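Side-chain contacts in type III effector Xcv3220-like C-terminal domain-containing protein (Xanthomonas campestris pv. vesicatoria, PDB 4FC9), which is delivered into plant host cells by type III secretion and probably acts there as an E3 ubiquitin ligase through this all-helical C-terminal domain: residues His118-Asn121 with Val122-Lys126; Met161-Thr164 with Arg165-Val169; Leu28-Ala32 with Ala33-Ile37; Glu38-Ala41 with Gln42-Ser46. All coordinates share one frame; numbering follows the deposited sequence. Where two conformers were deposited one is given.

Contact 1: His118-Asn121 with Val122-Lys126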
loop_
_atom_site.group_PDB
_atom_site.type_symbol
_atom_site.label_atom_id
_atom_site.label_comp_id
_atom_site.label_asym_id
_atom_site.label_seq_id
_atom_site.Cartn_x
_atom_site.Cartn_y
_atom_site.Cartn_z
ATOM N N HIS A 118 -13.582 -18.829 1.697
ATOM C CA HIS A 118 -12.150 -19.051 1.810
ATOM C C HIS A 118 -11.414 -18.405 0.641
ATOM O O HIS A 118 -10.392 -17.752 0.835
ATOM C CB HIS A 118 -11.832 -20.548 1.880
ATOM C CG HIS A 118 -10.416 -20.842 2.271
ATOM N ND1 HIS A 118 -9.900 -20.493 3.499
ATOM C CD2 HIS A 118 -9.411 -21.435 1.593
ATOM C CE1 HIS A 118 -8.635 -20.866 3.564
ATOM N NE2 HIS A 118 -8.312 -21.441 2.423
ATOM N N TYR A 119 -11.946 -18.591 -0.565
ATOM C CA TYR A 119 -11.413 -17.947 -1.763
ATOM C C TYR A 119 -11.229 -16.459 -1.533
ATOM O O TYR A 119 -10.178 -15.890 -1.831
ATOM C CB TYR A 119 -12.384 -18.105 -2.930
ATOM C CG TYR A 119 -12.355 -19.435 -3.635
ATOM C CD1 TYR A 119 -11.291 -20.311 -3.479
ATOM C CD2 TYR A 119 -13.394 -19.807 -4.478
ATOM C CE1 TYR A 119 -11.268 -21.533 -4.138
ATOM C CE2 TYR A 119 -13.382 -21.020 -5.139
ATOM C CZ TYR A 119 -12.319 -21.880 -4.968
ATOM O OH TYR A 119 -12.314 -23.086 -5.634
ATOM N N THR A 120 -12.279 -15.833 -1.012
ATOM C CA THR A 120 -12.291 -14.397 -0.770
ATOM C C THR A 120 -11.285 -14.019 0.308
ATOM O O THR A 120 -10.564 -13.028 0.171
ATOM C CB THR A 120 -13.690 -13.935 -0.352
ATOM O OG1 THR A 120 -14.621 -14.249 -1.396
ATOM C CG2 THR A 120 -13.706 -12.443 -0.098
ATOM N N ASN A 121 -11.235 -14.812 1.374
ATOM C CA ASN A 121 -10.267 -14.597 2.447
ATOM C C ASN A 121 -8.821 -14.652 1.960
ATOM O O ASN A 121 -7.980 -13.867 2.388
ATOM C CB ASN A 121 -10.472 -15.615 3.572
ATOM C CG ASN A 121 -11.743 -15.367 4.358
ATOM O OD1 ASN A 121 -12.350 -14.302 4.257
ATOM N ND2 ASN A 121 -12.144 -16.344 5.158
ATOM N N VAL A 122 -8.544 -15.582 1.057
ATOM C CA VAL A 122 -7.202 -15.764 0.525
ATOM C C VAL A 122 -6.796 -14.617 -0.406
ATOM O O VAL A 122 -5.677 -14.111 -0.311
ATOM C CB VAL A 122 -7.062 -17.134 -0.172
ATOM C CG1 VAL A 122 -5.764 -17.209 -0.951
ATOM C CG2 VAL A 122 -7.137 -18.253 0.863
ATOM N N SER A 123 -7.706 -14.205 -1.287
ATOM C CA SER A 123 -7.487 -13.043 -2.144
ATOM C C SER A 123 -7.177 -11.803 -1.311
ATOM O O SER A 123 -6.192 -11.107 -1.562
ATOM C CB SER A 123 -8.718 -12.763 -3.006
ATOM O OG SER A 123 -8.950 -13.814 -3.921
ATOM N N ASN A 124 -8.027 -11.532 -0.322
ATOM C CA ASN A 124 -7.861 -10.370 0.548
ATOM C C ASN A 124 -6.548 -10.391 1.327
ATOM O O ASN A 124 -5.873 -9.369 1.463
ATOM C CB ASN A 124 -9.043 -10.253 1.508
ATOM C CG ASN A 124 -10.293 -9.750 0.827
ATOM O OD1 ASN A 124 -10.230 -9.179 -0.261
ATOM N ND2 ASN A 124 -11.438 -9.950 1.464
ATOM N N TRP A 125 -6.203 -11.567 1.836
ATOM C CA TRP A 125 -4.962 -11.769 2.561
ATOM C C TRP A 125 -3.751 -11.474 1.675
ATOM O O TRP A 125 -2.859 -10.721 2.070
ATOM C CB TRP A 125 -4.912 -13.202 3.091
ATOM C CG TRP A 125 -3.729 -13.500 3.953
ATOM C CD1 TRP A 125 -3.540 -13.112 5.245
ATOM C CD2 TRP A 125 -2.577 -14.268 3.591
ATOM N NE1 TRP A 125 -2.336 -13.580 5.707
ATOM C CE2 TRP A 125 -1.727 -14.293 4.712
ATOM C CE3 TRP A 125 -2.181 -14.927 2.426
ATOM C CZ2 TRP A 125 -0.504 -14.957 4.702
ATOM C CZ3 TRP A 125 -0.967 -15.588 2.420
ATOM C CH2 TRP A 125 -0.144 -15.599 3.550
ATOM N N LYS A 126 -3.723 -12.065 0.482
ATOM C CA LYS A 126 -2.654 -11.814 -0.478
ATOM C C LYS A 126 -2.583 -10.323 -0.799
ATOM O O LYS A 126 -1.499 -9.736 -0.844
ATOM C CB LYS A 126 -2.897 -12.590 -1.774
ATOM C CG LYS A 126 -2.661 -14.097 -1.707
ATOM C CD LYS A 126 -2.702 -14.698 -3.116
ATOM C CE LYS A 126 -2.254 -16.151 -3.135
ATOM N NZ LYS A 126 -2.087 -16.658 -4.527
HETATM O O HOH W 1 -11.190 -11.143 4.411
#
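V122 drops its CG2 methyl onto one face of the H118 imidazole, one turn back along helix 112-129. This is the close-packed side. CG2 sits 4.0 Å from the centroid of the H118 ring and 20° off its normal, a CH-pi contact displaced toward the rim, with NE2 of H118 the nearest ring atom to CG2 of V122 at 3.7 Å. The ring can lie there because CG of H118 is anti to its own backbone N (chi1 -168°), which swings the imidazole along the helix toward the next turn. P105 packs against H118, V122 and W125 alike, while W125 reaches away from this turn to give its NE1 proton to the carbonyl of G102.

The looser side is that of T120, N121 and N124, where a water takes part. T120 and N124 run side by side, CG2 of T120 lying 3.7 Å from ND2 of N124. One water joins the two amides: it accepts from ND2 of N124 at 3.2 Å and donates weakly to OD1 of N121 at 3.4 Å. Main-chain bonds such as N124 N to T120 O (3.0 Å) join the two turns, the i to i+4 pattern of a surface alpha-helix, with one side (H118, V122, W125) laid on the loop residue P105.

Contact 2: Met161-Thr164 with Arg165-Val169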
loop_
_atom_site.group_PDB
_atom_site.type_symbol
_atom_site.label_atom_id
_atom_site.label_comp_id
_atom_site.label_asym_id
_atom_site.label_seq_id
_atom_site.Cartn_x
_atom_site.Cartn_y
_atom_site.Cartn_z
HETATM N N MSE A 161 1.138 1.616 -0.812
HETATM C CA MSE A 161 1.910 1.595 0.412
HETATM C C MSE A 161 1.632 2.819 1.266
HETATM O O MSE A 161 1.678 2.745 2.496
HETATM C CB MSE A 161 3.406 1.477 0.146
HETATM C CG MSE A 161 4.145 1.188 1.441
HETATM SE SE MSE A 161 6.031 1.125 1.329
HETATM C CE MSE A 161 6.417 1.305 3.242
ATOM N N TRP A 162 1.333 3.941 0.619
ATOM C CA TRP A 162 0.974 5.126 1.377
ATOM C C TRP A 162 -0.262 4.842 2.211
ATOM O O TRP A 162 -0.294 5.139 3.402
ATOM C CB TRP A 162 0.733 6.335 0.481
ATOM C CG TRP A 162 0.475 7.567 1.297
ATOM C CD1 TRP A 162 1.404 8.452 1.764
ATOM C CD2 TRP A 162 -0.794 8.027 1.777
ATOM N NE1 TRP A 162 0.788 9.445 2.488
ATOM C CE2 TRP A 162 -0.561 9.207 2.511
ATOM C CE3 TRP A 162 -2.108 7.561 1.647
ATOM C CZ2 TRP A 162 -1.594 9.926 3.115
ATOM C CZ3 TRP A 162 -3.131 8.277 2.245
ATOM C CH2 TRP A 162 -2.868 9.446 2.971
ATOM N N LYS A 163 -1.275 4.253 1.584
ATOM C CA LYS A 163 -2.477 3.864 2.306
ATOM C C LYS A 163 -2.145 2.874 3.410
ATOM O O LYS A 163 -2.600 3.028 4.538
ATOM C CB LYS A 163 -3.515 3.258 1.370
ATOM C CG LYS A 163 -4.729 2.729 2.104
ATOM C CD LYS A 163 -5.968 2.818 1.248
ATOM C CE LYS A 163 -6.475 1.446 0.880
ATOM N NZ LYS A 163 -7.738 1.535 0.092
ATOM N N THR A 164 -1.338 1.871 3.080
ATOM C CA THR A 164 -0.951 0.835 4.038
ATOM C C THR A 164 -0.336 1.413 5.309
ATOM O O THR A 164 -0.735 1.053 6.412
ATOM C CB THR A 164 0.028 -0.179 3.412
ATOM O OG1 THR A 164 -0.654 -0.945 2.414
ATOM C CG2 THR A 164 0.567 -1.124 4.472
ATOM N N ARG A 165 0.627 2.315 5.155
ATOM C CA ARG A 165 1.315 2.886 6.307
ATOM C C ARG A 165 0.403 3.824 7.099
ATOM O O ARG A 165 0.518 3.928 8.319
ATOM C CB ARG A 165 2.625 3.580 5.893
ATOM C CG ARG A 165 2.452 4.849 5.085
ATOM C CD ARG A 165 3.741 5.272 4.377
ATOM N NE ARG A 165 4.853 5.573 5.282
ATOM C CZ ARG A 165 5.000 6.717 5.947
ATOM N NH1 ARG A 165 4.091 7.678 5.844
ATOM N NH2 ARG A 165 6.052 6.898 6.730
ATOM N N GLU A 166 -0.524 4.483 6.414
ATOM C CA GLU A 166 -1.479 5.342 7.099
ATOM C C GLU A 166 -2.524 4.523 7.869
ATOM O O GLU A 166 -2.990 4.943 8.926
ATOM C CB GLU A 166 -2.141 6.320 6.122
ATOM C CG GLU A 166 -1.165 7.317 5.494
ATOM C CD GLU A 166 -0.391 8.120 6.525
ATOM O OE1 GLU A 166 -1.036 8.695 7.428
ATOM O OE2 GLU A 166 0.857 8.169 6.438
ATOM N N LEU A 167 -2.881 3.354 7.346
ATOM C CA LEU A 167 -3.788 2.457 8.060
ATOM C C LEU A 167 -3.116 1.866 9.304
ATOM O O LEU A 167 -3.752 1.703 10.348
ATOM C CB LEU A 167 -4.315 1.350 7.138
ATOM C CG LEU A 167 -5.299 1.779 6.042
ATOM C CD1 LEU A 167 -5.604 0.626 5.101
ATOM C CD2 LEU A 167 -6.588 2.328 6.639
ATOM N N ILE A 168 -1.828 1.556 9.189
ATOM C CA ILE A 168 -1.045 1.074 10.323
ATOM C C ILE A 168 -1.010 2.110 11.447
ATOM O O ILE A 168 -1.226 1.777 12.612
ATOM C CB ILE A 168 0.393 0.697 9.897
ATOM C CG1 ILE A 168 0.378 -0.596 9.080
ATOM C CG2 ILE A 168 1.290 0.540 11.109
ATOM C CD1 ILE A 168 1.686 -0.908 8.383
ATOM N N VAL A 169 -0.762 3.367 11.087
ATOM C CA VAL A 169 -0.674 4.450 12.066
ATOM C C VAL A 169 -2.030 4.791 12.682
ATOM O O VAL A 169 -2.117 5.183 13.843
ATOM C CB VAL A 169 -0.031 5.707 11.445
ATOM C CG1 VAL A 169 -0.098 6.892 12.398
ATOM C CG2 VAL A 169 1.407 5.410 11.061
HETATM O O HOH W 2 1.609 10.622 5.376
#
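E166 crosses the indole of W162 with a carboxylate gripped at both oxygens: R176 forms a salt bridge with OE1, and NH1 of R165 forms another with OE2 of E166 at 3.3 Å. R165 is held in turn by a salt bridge from its NH2 to E87 and a hydrogen bond from NH1 to P180 O. A water links this network to the ring, donating to OE2 of E166 at 2.8 Å and accepting a weak bond from NE1 of W162 at 3.2 Å; it also lies in the plane of the R165 guanidinium, at its edge.

CG of E166 stands 3.5 Å from the centroid of the six-membered ring of W162, only 10° off the normal, a CH-pi contact. A bend at chi2 then carries the carboxylate past the rim of that ring toward the NE1 side, roughly parallel to the indole (planes 22° apart). R165 takes another course: with chi1 at 69°, its CG is wedged 3.2 Å from W162 O. Farther round the helix, CG of K163 and CD1 of L167 touch at 3.8 Å, and CG2 of T164 lies 4.1 Å from CD1 of I168, each pair pointing the same way.

These faces of helix 152-171 meet different neighbours: W162, K163 and L167 pack on helix 32-49, M161, T164 and I168 on F93 of helix 91-101, and M161 and R165 on M84 of helix 79-88.

Contact 3: Leu28-Ala32 with Ala33-Ile37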
loop_
_atom_site.group_PDB
_atom_site.type_symbol
_atom_site.label_atom_id
_atom_site.label_comp_id
_atom_site.label_asym_id
_atom_site.label_seq_id
_atom_site.Cartn_x
_atom_site.Cartn_y
_atom_site.Cartn_z
ATOM N N LEU A 28 -13.459 -1.297 13.177
ATOM C CA LEU A 28 -14.894 -1.488 13.311
ATOM C C LEU A 28 -15.722 -0.320 12.792
ATOM O O LEU A 28 -16.805 -0.524 12.246
ATOM C CB LEU A 28 -15.246 -1.802 14.761
ATOM C CG LEU A 28 -14.629 -3.108 15.260
ATOM C CD1 LEU A 28 -15.109 -3.417 16.657
ATOM C CD2 LEU A 28 -14.951 -4.252 14.308
ATOM N N LEU A 29 -15.218 0.898 12.951
ATOM C CA LEU A 29 -15.961 2.067 12.496
ATOM C C LEU A 29 -15.230 2.861 11.431
ATOM O O LEU A 29 -14.009 2.992 11.464
ATOM C CB LEU A 29 -16.322 2.984 13.666
ATOM C CG LEU A 29 -17.432 2.508 14.601
ATOM C CD1 LEU A 29 -17.625 3.508 15.721
ATOM C CD2 LEU A 29 -18.729 2.296 13.834
ATOM N N LEU A 30 -15.989 3.385 10.479
ATOM C CA LEU A 30 -15.429 4.318 9.523
ATOM C C LEU A 30 -15.386 5.695 10.175
ATOM O O LEU A 30 -16.320 6.486 10.058
ATOM C CB LEU A 30 -16.254 4.344 8.240
ATOM C CG LEU A 30 -15.661 5.119 7.061
ATOM C CD1 LEU A 30 -14.279 4.597 6.691
ATOM C CD2 LEU A 30 -16.596 5.039 5.869
ATOM N N THR A 31 -14.297 5.954 10.890
ATOM C CA THR A 31 -14.063 7.246 11.509
ATOM C C THR A 31 -13.689 8.247 10.432
ATOM O O THR A 31 -13.331 7.861 9.317
ATOM C CB THR A 31 -12.894 7.171 12.501
ATOM O OG1 THR A 31 -11.695 6.859 11.786
ATOM C CG2 THR A 31 -13.134 6.090 13.541
ATOM N N ALA A 32 -13.760 9.530 10.763
ATOM C CA ALA A 32 -13.395 10.581 9.820
ATOM C C ALA A 32 -11.945 10.449 9.363
ATOM O O ALA A 32 -11.616 10.769 8.220
ATOM C CB ALA A 32 -13.633 11.945 10.431
ATOM N N ALA A 33 -11.087 9.981 10.266
ATOM C CA ALA A 33 -9.665 9.803 9.977
ATOM C C ALA A 33 -9.453 8.732 8.923
ATOM O O ALA A 33 -8.643 8.897 8.013
ATOM C CB ALA A 33 -8.913 9.444 11.244
ATOM N N LEU A 34 -10.186 7.633 9.059
ATOM C CA LEU A 34 -10.096 6.524 8.120
ATOM C C LEU A 34 -10.687 6.874 6.767
ATOM O O LEU A 34 -10.186 6.441 5.734
ATOM C CB LEU A 34 -10.826 5.305 8.672
ATOM C CG LEU A 34 -10.048 4.501 9.700
ATOM C CD1 LEU A 34 -10.954 3.463 10.324
ATOM C CD2 LEU A 34 -8.843 3.849 9.047
ATOM N N GLU A 35 -11.769 7.641 6.772
ATOM C CA GLU A 35 -12.391 8.031 5.519
ATOM C C GLU A 35 -11.438 8.935 4.740
ATOM O O GLU A 35 -11.309 8.821 3.523
ATOM C CB GLU A 35 -13.735 8.716 5.759
ATOM C CG GLU A 35 -14.503 8.951 4.479
ATOM C CD GLU A 35 -15.989 9.086 4.700
ATOM O OE1 GLU A 35 -16.435 8.971 5.861
ATOM O OE2 GLU A 35 -16.713 9.305 3.706
ATOM N N ARG A 36 -10.751 9.810 5.463
ATOM C CA ARG A 36 -9.793 10.727 4.866
ATOM C C ARG A 36 -8.604 9.989 4.249
ATOM O O ARG A 36 -8.110 10.377 3.189
ATOM C CB ARG A 36 -9.320 11.732 5.914
ATOM C CG ARG A 36 -8.220 12.671 5.448
ATOM C CD ARG A 36 -8.133 13.915 6.339
ATOM N NE ARG A 36 -8.038 13.595 7.766
ATOM C CZ ARG A 36 -9.038 13.721 8.636
ATOM N NH1 ARG A 36 -8.856 13.405 9.911
ATOM N NH2 ARG A 36 -10.222 14.163 8.232
ATOM N N ILE A 37 -8.143 8.933 4.911
ATOM C CA ILE A 37 -7.071 8.115 4.357
ATOM C C ILE A 37 -7.530 7.510 3.033
ATOM O O ILE A 37 -6.817 7.563 2.028
ATOM C CB ILE A 37 -6.648 6.998 5.327
ATOM C CG1 ILE A 37 -6.051 7.611 6.596
ATOM C CG2 ILE A 37 -5.658 6.056 4.663
ATOM C CD1 ILE A 37 -5.777 6.607 7.694
HETATM O O HOH W 3 -17.030 8.406 8.724
#
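T31 caps the start of helix 32-49 with its own side chain, OG1 accepting from the backbone N of L34 at 3.2 Å with a fairly straight N-H...O angle of 159°. The hydroxyl can get there because chi1 is 64°, which sets OG1 between the backbone N and the carbonyl carbon, facing the helix start. H170 adds a weak hydrogen bond to the same OG1.

L34 can be followed outward from the backbone. Its CB lies against OG1 of T31 and, on the apolar side, 4.0 Å from CD1 of L30, whose side chain crosses it at a slant. CG of L34 keeps to the hydroxyl, 3.6 Å from OG1 of T31. At the tip the branches part: CD1 reaches back along the incoming chain to lie 3.3 Å from the carbonyl O of L29, while CD2 goes to L167 on helix 152-171, where H170 also touches this leucine.

L30 sits at the centre of an inverse gamma turn, closed by a weak bond from T31 N to L29 O. Its CD2 meets OE1 of E35 at 3.9 Å, the two side chains standing roughly at right angles. R36 curls back through a bend at chi3, so that A32 O lies over one face of its guanidinium, 3.6 Å above the plane and toward the rim.

With E35 N bonded to T31 O at 3.0 Å, the main-chain pattern of the helix is already running. The motif that starts this helix is thus a threonine N-cap that is also the last residue of an inverse gamma turn.

Contact 4: Glu38-Ala41 with Gln42-Ser46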
loop_
_atom_site.group_PDB
_atom_site.type_symbol
_atom_site.label_atom_id
_atom_site.label_comp_id
_atom_site.label_asym_id
_atom_site.label_seq_id
_atom_site.Cartn_x
_atom_site.Cartn_y
_atom_site.Cartn_z
ATOM N N GLU A 38 -8.735 6.952 3.036
ATOM C CA GLU A 38 -9.311 6.373 1.835
ATOM C C GLU A 38 -9.488 7.402 0.721
ATOM O O GLU A 38 -9.110 7.154 -0.418
ATOM C CB GLU A 38 -10.654 5.714 2.141
ATOM C CG GLU A 38 -10.570 4.465 3.006
ATOM C CD GLU A 38 -9.836 3.318 2.334
ATOM O OE1 GLU A 38 -9.666 3.333 1.093
ATOM O OE2 GLU A 38 -9.427 2.390 3.057
ATOM N N ASP A 39 -10.068 8.552 1.048
ATOM C CA ASP A 39 -10.351 9.558 0.029
ATOM C C ASP A 39 -9.062 10.088 -0.580
ATOM O O ASP A 39 -8.976 10.298 -1.790
ATOM C CB ASP A 39 -11.183 10.699 0.607
ATOM C CG ASP A 39 -12.586 10.259 0.997
ATOM O OD1 ASP A 39 -13.054 9.223 0.479
ATOM O OD2 ASP A 39 -13.221 10.950 1.819
ATOM N N THR A 40 -8.056 10.285 0.263
ATOM C CA THR A 40 -6.755 10.751 -0.193
ATOM C C THR A 40 -6.069 9.705 -1.070
ATOM O O THR A 40 -5.555 10.022 -2.145
ATOM C CB THR A 40 -5.843 11.111 0.997
ATOM O OG1 THR A 40 -6.405 12.214 1.717
ATOM C CG2 THR A 40 -4.448 11.483 0.520
ATOM N N ALA A 41 -6.058 8.460 -0.609
ATOM C CA ALA A 41 -5.459 7.380 -1.380
ATOM C C ALA A 41 -6.081 7.325 -2.770
ATOM O O ALA A 41 -5.380 7.199 -3.767
ATOM C CB ALA A 41 -5.624 6.046 -0.660
ATOM N N GLN A 42 -7.400 7.459 -2.826
ATOM C CA GLN A 42 -8.128 7.448 -4.090
ATOM C C GLN A 42 -7.709 8.606 -4.986
ATOM O O GLN A 42 -7.528 8.429 -6.188
ATOM C CB GLN A 42 -9.633 7.510 -3.829
ATOM C CG GLN A 42 -10.504 7.157 -5.020
ATOM C CD GLN A 42 -11.990 7.136 -4.674
ATOM O OE1 GLN A 42 -12.637 6.088 -4.715
ATOM N NE2 GLN A 42 -12.537 8.297 -4.334
ATOM N N ALA A 43 -7.562 9.790 -4.396
ATOM C CA ALA A 43 -7.118 10.973 -5.129
ATOM C C ALA A 43 -5.717 10.778 -5.704
ATOM O O ALA A 43 -5.439 11.170 -6.837
ATOM C CB ALA A 43 -7.149 12.192 -4.224
HETATM N N MSE A 44 -4.840 10.170 -4.911
HETATM C CA MSE A 44 -3.478 9.878 -5.342
HETATM C C MSE A 44 -3.474 8.900 -6.507
HETATM O O MSE A 44 -2.742 9.089 -7.482
HETATM C CB MSE A 44 -2.661 9.318 -4.180
HETATM C CG MSE A 44 -2.402 10.333 -3.089
HETATM SE SE MSE A 44 -1.685 9.558 -1.463
HETATM C CE MSE A 44 0.128 9.158 -2.058
ATOM N N LEU A 45 -4.295 7.860 -6.397
ATOM C CA LEU A 45 -4.450 6.884 -7.471
ATOM C C LEU A 45 -4.958 7.566 -8.722
ATOM O O LEU A 45 -4.497 7.279 -9.825
ATOM C CB LEU A 45 -5.433 5.791 -7.069
ATOM C CG LEU A 45 -4.883 4.737 -6.127
ATOM C CD1 LEU A 45 -5.940 3.681 -5.886
ATOM C CD2 LEU A 45 -3.628 4.132 -6.723
ATOM N N SER A 46 -5.919 8.467 -8.543
ATOM C CA SER A 46 -6.439 9.248 -9.650
ATOM C C SER A 46 -5.322 10.076 -10.267
ATOM O O SER A 46 -5.180 10.127 -11.483
ATOM C CB SER A 46 -7.560 10.168 -9.180
ATOM O OG SER A 46 -8.107 10.879 -10.273
HETATM O O HOH W 4 -10.898 10.985 -3.143
#
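Q42 holds its flat amide at the end of an extended side chain (chi1 -165°, chi2 176°), one turn on from E38 in the amphipathic alpha-helix 32-49. Its contact with the preceding turn is made at the root of the chain, where CB of Q42 is seated 3.5 Å from E38 O. Out at the amide, NE2 of Q42 reaches a water through a weak 3.4 Å bond. The other flat group to find a partner is the carboxylate of E38, which turns its OE1 to a salt bridge with K163 of helix 152-171.

The i to i+4 bonds of this part of the helix are regular: Q42 N to E38 O and A43 N to D39 O are both 3.0 Å, and L45 N to A41 O is 2.9 Å. D39 and Q42 lie on the exposed side, whereas A41 and M44 are buried.

T40 divides its polar and apolar ends between neighbours. OG1 bonds to R36 O one turn earlier, and with chi1 at -64° CG2 stands anti to the backbone N, the direction in which the next turn lies. M44, a selenomethionine here, also packs on F56 and I186, and A43 shares I186 with it. CG of M44 rests 3.3 Å from T40 O; SE follows, slanting across the threonine, and comes within 3.9 Å of CG2 of T40.

In the fold
Contacts 2, 3 and 4 form one connected patch, while contact 1 stands apart. Contacts 3 and 4 share helix 32-49, their centres 14 Å apart, and both lean on contact 2 in helix 152-171, with centres 13 and 12 Å from it. The seam is mixed: NZ of K163 bridges to OE1 of E38 at 2.8 Å, the W162 indole packs CD2 on SE of M44 at 3.7 Å, and CD2 of L167 meets CD2 of L34 at 3.6 Å. Contact 1, a surface contact on helix 112-129, lies about 20 Å from contact 2 between centres, with nearest atoms about 9 Å apart. All four belong to the XopL C-terminal domain.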